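Local coordinates for protein MgGH51 (Meripilus giganteus, PDB 6ZPV) that probably hydrolyses terminal alpha-L-arabinofuranosyl residues from arabinose-containing polysaccharides, as a fungal GH51 alpha-L-arabinofuranosidase, at residues 416-430 / 467-480. Sequence-based numbering, arbitrary orientation.
With NAG (2-acetamido-2-deoxy-beta-D-glucopyranose), chain B; ACT (acetate ion), chain G.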
loop_
_atom_site.group_PDB
_atom_site.type_symbol
_atom_site.label_atom_id
_atom_site.label_comp_id
_atom_site.label_asym_id
_atom_site.label_seq_id
_atom_site.Cartn_x
_atom_site.Cartn_y
_atom_site.Cartn_z
ATOM N N ASP A 416 12.122 13.998 22.162
ATOM C CA ASP A 416 11.936 14.864 23.352
ATOM C C ASP A 416 12.900 16.052 23.357
ATOM O O ASP A 416 12.491 17.107 23.884
ATOM C CB ASP A 416 12.062 14.066 24.628
ATOM C CG ASP A 416 10.871 13.166 24.816
ATOM O OD1 ASP A 416 10.740 12.139 24.084
ATOM O OD2 ASP A 416 10.004 13.449 25.696
ATOM N N GLY A 417 14.136 15.856 22.922
ATOM C CA GLY A 417 15.120 16.922 22.953
ATOM C C GLY A 417 15.127 17.788 21.716
ATOM O O GLY A 417 15.995 18.706 21.654
ATOM N N PHE A 418 14.248 17.544 20.737
ATOM C CA PHE A 418 14.227 18.391 19.549
ATOM C C PHE A 418 13.762 19.776 19.911
ATOM O O PHE A 418 12.926 19.991 20.823
ATOM C CB PHE A 418 13.275 17.856 18.470
ATOM C CG PHE A 418 13.842 16.806 17.523
ATOM C CD1 PHE A 418 14.575 15.706 17.961
ATOM C CD2 PHE A 418 13.599 16.922 16.162
ATOM C CE1 PHE A 418 15.109 14.797 17.073
ATOM C CE2 PHE A 418 14.113 15.989 15.278
ATOM C CZ PHE A 418 14.876 14.938 15.732
ATOM N N GLN A 419 14.281 20.746 19.183
ATOM C CA GLN A 419 13.760 22.117 19.321
ATOM C C GLN A 419 12.332 22.205 18.801
ATOM O O GLN A 419 11.980 21.512 17.852
ATOM C CB GLN A 419 14.643 23.082 18.535
ATOM C CG GLN A 419 16.087 23.141 18.960
ATOM C CD GLN A 419 16.247 23.538 20.413
ATOM O OE1 GLN A 419 15.747 24.589 20.829
ATOM N NE2 GLN A 419 16.904 22.664 21.169
ATOM N N ARG A 420 11.547 23.069 19.425
ATOM C CA ARG A 420 10.184 23.480 19.034
ATOM C C ARG A 420 10.353 24.832 18.315
ATOM O O ARG A 420 10.319 25.867 18.962
ATOM C CB ARG A 420 9.276 23.534 20.261
ATOM C CG ARG A 420 8.625 22.201 20.569
ATOM C CD ARG A 420 9.558 21.037 20.881
ATOM N NE ARG A 420 8.720 19.874 21.162
ATOM C CZ ARG A 420 9.190 18.657 21.345
ATOM N NH1 ARG A 420 10.497 18.395 21.360
ATOM N NH2 ARG A 420 8.319 17.659 21.537
ATOM N N ASN A 421 10.685 24.777 17.017
ATOM C CA ASN A 421 11.056 25.980 16.223
ATOM C C ASN A 421 10.217 26.053 14.948
ATOM O O ASN A 421 10.677 26.671 13.959
ATOM C CB ASN A 421 12.578 26.067 16.048
ATOM C CG ASN A 421 13.183 24.950 15.270
ATOM O OD1 ASN A 421 12.460 24.115 14.621
ATOM N ND2 ASN A 421 14.513 24.945 15.334
ATOM N N GLY A 422 9.015 25.436 14.968
ATOM C CA GLY A 422 8.087 25.535 13.842
ATOM C C GLY A 422 8.177 24.389 12.855
ATOM O O GLY A 422 7.346 24.357 11.937
ATOM N N THR A 423 9.172 23.561 12.999
ATOM C CA THR A 423 9.340 22.423 12.109
ATOM C C THR A 423 8.494 21.259 12.612
ATOM O O THR A 423 8.464 21.011 13.807
ATOM C CB THR A 423 10.805 21.964 12.054
ATOM O OG1 THR A 423 11.671 23.075 12.000
ATOM C CG2 THR A 423 11.021 21.032 10.889
ATOM N N THR A 424 7.828 20.553 11.723
ATOM C CA THR A 424 7.162 19.322 12.090
ATOM C C THR A 424 7.834 18.143 11.380
ATOM O O THR A 424 8.468 18.289 10.345
ATOM C CB THR A 424 5.661 19.404 11.820
ATOM O OG1 THR A 424 5.439 19.600 10.430
ATOM C CG2 THR A 424 4.959 20.445 12.628
ATOM N N TYR A 425 7.635 16.965 11.949
ATOM C CA TYR A 425 8.343 15.745 11.562
ATOM C C TYR A 425 7.362 14.648 11.219
ATOM O O TYR A 425 6.380 14.417 11.974
ATOM C CB TYR A 425 9.340 15.342 12.640
ATOM C CG TYR A 425 10.427 16.370 12.839
ATOM C CD1 TYR A 425 11.558 16.380 12.040
ATOM C CD2 TYR A 425 10.292 17.444 13.709
ATOM C CE1 TYR A 425 12.521 17.364 12.144
ATOM C CE2 TYR A 425 11.242 18.465 13.829
ATOM C CZ TYR A 425 12.374 18.413 13.030
ATOM O OH TYR A 425 13.354 19.360 13.109
ATOM N N PHE A 426 7.633 13.983 10.127
ATOM C CA PHE A 426 6.836 12.842 9.629
ATOM C C PHE A 426 7.730 11.612 9.756
ATOM O O PHE A 426 8.802 11.555 9.138
ATOM C CB PHE A 426 6.557 13.103 8.151
ATOM C CG PHE A 426 5.884 12.015 7.357
ATOM C CD1 PHE A 426 5.061 11.102 7.952
ATOM C CD2 PHE A 426 6.047 11.956 5.971
ATOM C CE1 PHE A 426 4.386 10.143 7.203
ATOM C CE2 PHE A 426 5.369 11.013 5.204
ATOM C CZ PHE A 426 4.522 10.119 5.839
ATOM N N GLU A 427 7.347 10.622 10.577
ATOM C CA GLU A 427 8.076 9.358 10.648
ATOM C C GLU A 427 7.509 8.469 9.536
ATOM O O GLU A 427 6.643 7.606 9.796
ATOM C CB GLU A 427 7.947 8.737 12.032
ATOM C CG GLU A 427 9.020 7.697 12.291
ATOM C CD GLU A 427 10.345 8.222 12.796
ATOM O OE1 GLU A 427 10.482 9.415 13.085
ATOM O OE2 GLU A 427 11.307 7.368 12.926
ATOM N N GLY A 428 7.932 8.744 8.289
ATOM C CA GLY A 428 7.236 8.190 7.135
ATOM C C GLY A 428 7.485 6.740 6.853
ATOM O O GLY A 428 6.750 6.122 6.070
ATOM N N GLU A 429 8.563 6.177 7.439
ATOM C CA GLU A 429 8.795 4.734 7.402
ATOM C C GLU A 429 9.462 4.378 8.732
ATOM O O GLU A 429 10.523 4.924 9.057
ATOM C CB GLU A 429 9.783 4.331 6.278
ATOM C CG GLU A 429 9.284 4.671 4.878
ATOM C CD GLU A 429 10.237 4.396 3.739
ATOM O OE1 GLU A 429 11.121 3.477 3.885
ATOM O OE2 GLU A 429 10.156 5.108 2.715
ATOM N N TYR A 430 8.930 3.367 9.378
ATOM C CA TYR A 430 9.640 2.745 10.499
ATOM C C TYR A 430 9.163 1.319 10.645
ATOM O O TYR A 430 8.012 1.004 10.372
ATOM C CB TYR A 430 9.506 3.526 11.830
ATOM C CG TYR A 430 8.118 3.616 12.418
ATOM C CD1 TYR A 430 7.149 4.456 11.908
ATOM C CD2 TYR A 430 7.774 2.811 13.506
ATOM C CE1 TYR A 430 5.882 4.517 12.458
ATOM C CE2 TYR A 430 6.512 2.857 14.045
ATOM C CZ TYR A 430 5.552 3.711 13.548
ATOM O OH TYR A 430 4.322 3.770 14.116
ATOM N N LEU A 467 6.351 9.101 19.995
ATOM C CA LEU A 467 5.768 9.881 18.887
ATOM C C LEU A 467 4.545 10.660 19.391
ATOM O O LEU A 467 4.359 11.845 19.047
ATOM C CB LEU A 467 5.421 8.969 17.721
ATOM C CG LEU A 467 6.568 8.198 17.083
ATOM C CD1 LEU A 467 6.042 7.333 15.955
ATOM C CD2 LEU A 467 7.652 9.108 16.550
ATOM N N GLU A 468 3.716 9.996 20.176
ATOM C CA GLU A 468 2.484 10.621 20.651
ATOM C C GLU A 468 2.776 11.701 21.681
ATOM O O GLU A 468 2.210 12.818 21.630
ATOM C CB GLU A 468 1.506 9.543 21.169
ATOM C CG GLU A 468 0.133 10.040 21.472
ATOM C CD GLU A 468 -0.849 8.908 21.740
ATOM O OE1 GLU A 468 -0.933 8.471 22.889
ATOM O OE2 GLU A 468 -1.522 8.473 20.751
ATOM N N ARG A 469 3.679 11.434 22.637
ATOM C CA ARG A 469 4.068 12.494 23.605
ATOM C C ARG A 469 4.600 13.738 22.885
ATOM O O ARG A 469 4.342 14.867 23.282
ATOM C CB ARG A 469 5.125 11.919 24.556
ATOM C CG ARG A 469 5.670 12.973 25.521
ATOM C CD ARG A 469 6.555 12.410 26.645
ATOM N NE ARG A 469 7.756 11.756 26.109
ATOM C CZ ARG A 469 7.927 10.434 25.958
ATOM N NH1 ARG A 469 7.043 9.549 26.380
ATOM N NH2 ARG A 469 9.043 10.003 25.351
ATOM N N ASN A 470 5.416 13.494 21.833
ATOM C CA ASN A 470 6.062 14.573 21.036
ATOM C C ASN A 470 5.216 15.000 19.844
ATOM O O ASN A 470 5.788 15.598 18.908
ATOM C CB ASN A 470 7.444 14.146 20.645
ATOM C CG ASN A 470 8.377 13.967 21.822
ATOM O OD1 ASN A 470 8.715 14.979 22.455
ATOM N ND2 ASN A 470 8.752 12.731 22.125
ATOM N N SER A 471 3.903 14.770 19.888
ATOM C CA SER A 471 3.017 15.089 18.730
ATOM C C SER A 471 2.709 16.577 18.599
ATOM O O SER A 471 1.998 16.952 17.659
ATOM C CB SER A 471 1.810 14.213 18.715
ATOM O OG SER A 471 0.981 14.383 19.858
ATOM N N ASP A 472 3.293 17.418 19.453
ATOM C CA ASP A 472 3.354 18.849 19.160
ATOM C C ASP A 472 4.207 19.099 17.937
ATOM O O ASP A 472 3.927 20.057 17.193
ATOM C CB ASP A 472 3.815 19.646 20.378
ATOM C CG ASP A 472 5.185 19.292 20.924
ATOM O OD1 ASP A 472 5.496 18.077 20.974
ATOM O OD2 ASP A 472 5.879 20.227 21.344
ATOM N N ILE A 473 5.252 18.310 17.709
ATOM C CA ILE A 473 6.142 18.443 16.532
ATOM C C ILE A 473 6.042 17.230 15.593
ATOM O O ILE A 473 6.366 17.393 14.409
ATOM C CB ILE A 473 7.594 18.745 16.925
ATOM C CG1 ILE A 473 8.270 17.596 17.662
ATOM C CG2 ILE A 473 7.673 20.076 17.627
ATOM C CD1 ILE A 473 9.784 17.758 17.839
ATOM N N VAL A 474 5.716 16.032 16.060
ATOM C CA VAL A 474 5.505 14.867 15.205
ATOM C C VAL A 474 4.070 14.908 14.703
ATOM O O VAL A 474 3.137 14.814 15.532
ATOM C CB VAL A 474 5.801 13.547 15.929
ATOM C CG1 VAL A 474 5.500 12.371 14.977
ATOM C CG2 VAL A 474 7.217 13.480 16.450
ATOM N N PHE A 475 3.864 15.103 13.404
ATOM C CA PHE A 475 2.514 15.246 12.886
ATOM C C PHE A 475 1.959 13.982 12.247
ATOM O O PHE A 475 0.734 13.907 12.039
ATOM C CB PHE A 475 2.353 16.436 11.921
ATOM C CG PHE A 475 2.856 16.251 10.527
ATOM C CD1 PHE A 475 4.233 16.336 10.226
ATOM C CD2 PHE A 475 2.007 15.930 9.490
ATOM C CE1 PHE A 475 4.699 16.204 8.933
ATOM C CE2 PHE A 475 2.485 15.813 8.190
ATOM C CZ PHE A 475 3.835 15.928 7.925
ATOM N N ALA A 476 2.796 13.006 11.921
ATOM C CA ALA A 476 2.365 11.841 11.131
ATOM C C ALA A 476 3.426 10.753 11.292
ATOM O O ALA A 476 4.632 11.056 11.384
ATOM C CB ALA A 476 2.229 12.266 9.680
ATOM N N ALA A 477 2.999 9.503 11.240
ATOM C CA ALA A 477 3.879 8.340 11.406
ATOM C C ALA A 477 3.244 7.146 10.720
ATOM O O ALA A 477 2.057 6.869 10.934
ATOM C CB ALA A 477 4.101 8.080 12.858
ATOM N N SER A 478 4.060 6.390 9.967
ATOM C CA SER A 478 3.595 5.192 9.264
ATOM C C SER A 478 4.657 4.101 9.269
ATOM O O SER A 478 5.835 4.329 8.924
ATOM C CB SER A 478 3.194 5.546 7.812
ATOM O OG SER A 478 4.095 6.433 7.173
ATOM N N TYR A 479 4.214 2.891 9.600
ATOM C CA TYR A 479 5.025 1.663 9.461
ATOM C C TYR A 479 5.325 1.400 7.979
ATOM O O TYR A 479 4.505 1.748 7.116
ATOM C CB TYR A 479 4.225 0.484 10.052
ATOM C CG TYR A 479 4.922 -0.855 10.142
ATOM C CD1 TYR A 479 5.075 -1.697 9.066
ATOM C CD2 TYR A 479 5.423 -1.279 11.371
ATOM C CE1 TYR A 479 5.692 -2.936 9.156
ATOM C CE2 TYR A 479 6.012 -2.529 11.475
ATOM C CZ TYR A 479 6.154 -3.369 10.386
ATOM O OH TYR A 479 6.754 -4.616 10.449
ATOM N N ALA A 480 6.432 0.734 7.689
ATOM C CA ALA A 480 6.643 0.303 6.298
ATOM C C ALA A 480 7.426 -0.974 6.224
ATOM O O ALA A 480 8.321 -1.186 7.074
ATOM C CB ALA A 480 7.331 1.376 5.496
HETATM C C1 NAG B . 15.374 24.049 14.675
HETATM C C2 NAG B . 16.137 24.788 13.547
HETATM C C3 NAG B . 17.328 24.042 12.982
HETATM C C4 NAG B . 18.222 23.389 13.974
HETATM C C5 NAG B . 17.326 22.666 14.974
HETATM C C6 NAG B . 18.144 22.099 16.152
HETATM C C7 NAG B . 14.569 26.368 12.537
HETATM C C8 NAG B . 13.454 26.592 11.508
HETATM N N2 NAG B . 15.220 25.231 12.511
HETATM O O3 NAG B . 18.080 24.874 12.066
HETATM O O4 NAG B . 19.099 22.386 13.453
HETATM O O5 NAG B . 16.385 23.513 15.586
HETATM O O6 NAG B . 18.941 23.127 16.745
HETATM O O7 NAG B . 14.895 27.269 13.315
HETATM C C ACT G . 16.333 19.186 16.535
HETATM O O ACT G . 15.533 20.055 16.776
HETATM O OXT ACT G . 17.149 18.760 17.420
HETATM C CH3 ACT G . 16.388 18.614 15.042
HETATM O O HOH W 1 8.133 16.012 25.090
HETATM O O HOH W 2 2.198 4.894 12.945
#
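D416 is gripped side-on by R469, and R420 grips D472 likewise, beside two neighbouring parallel strands of the (beta/alpha)8 barrel. R469 NE lies 2.8 Å from D416 OD2, on its syn lone pair, while R469 NH2 bonds D416 OD1. N470 ND2 reaches that same OD1 from the opposite face of the carboxylate. With an alanine at D416, the R469 guanidinium would probably lose its mate and N470 ND2 this acceptor. N470 OD1 takes R420 NH2 in its carbonyl plane, so the amide links the two salt bridges. R420 NE meets D472 OD2 at 2.9 Å in an almost straight bond (179°). With chi1 at 67°, I473 carries CD1 over the centre of the R420 guanidinium. Backbone bonds Y425 N to I473 O, F475 N to Y425 O, E427 N to A476 O and S478 N to E427 O join strands 424-428 and 474-479, with a beta bulge between Y425 and F426. F426 CD1 packs on A476 CB at 3.5 Å. Further out, N421 ND2 carries an N-linked NAG, and E429 hydrogen-bonds Y402 OH and forms a salt bridge with R226. S478 OG donates to G428 O at 2.9 Å from above the carbonyl plane.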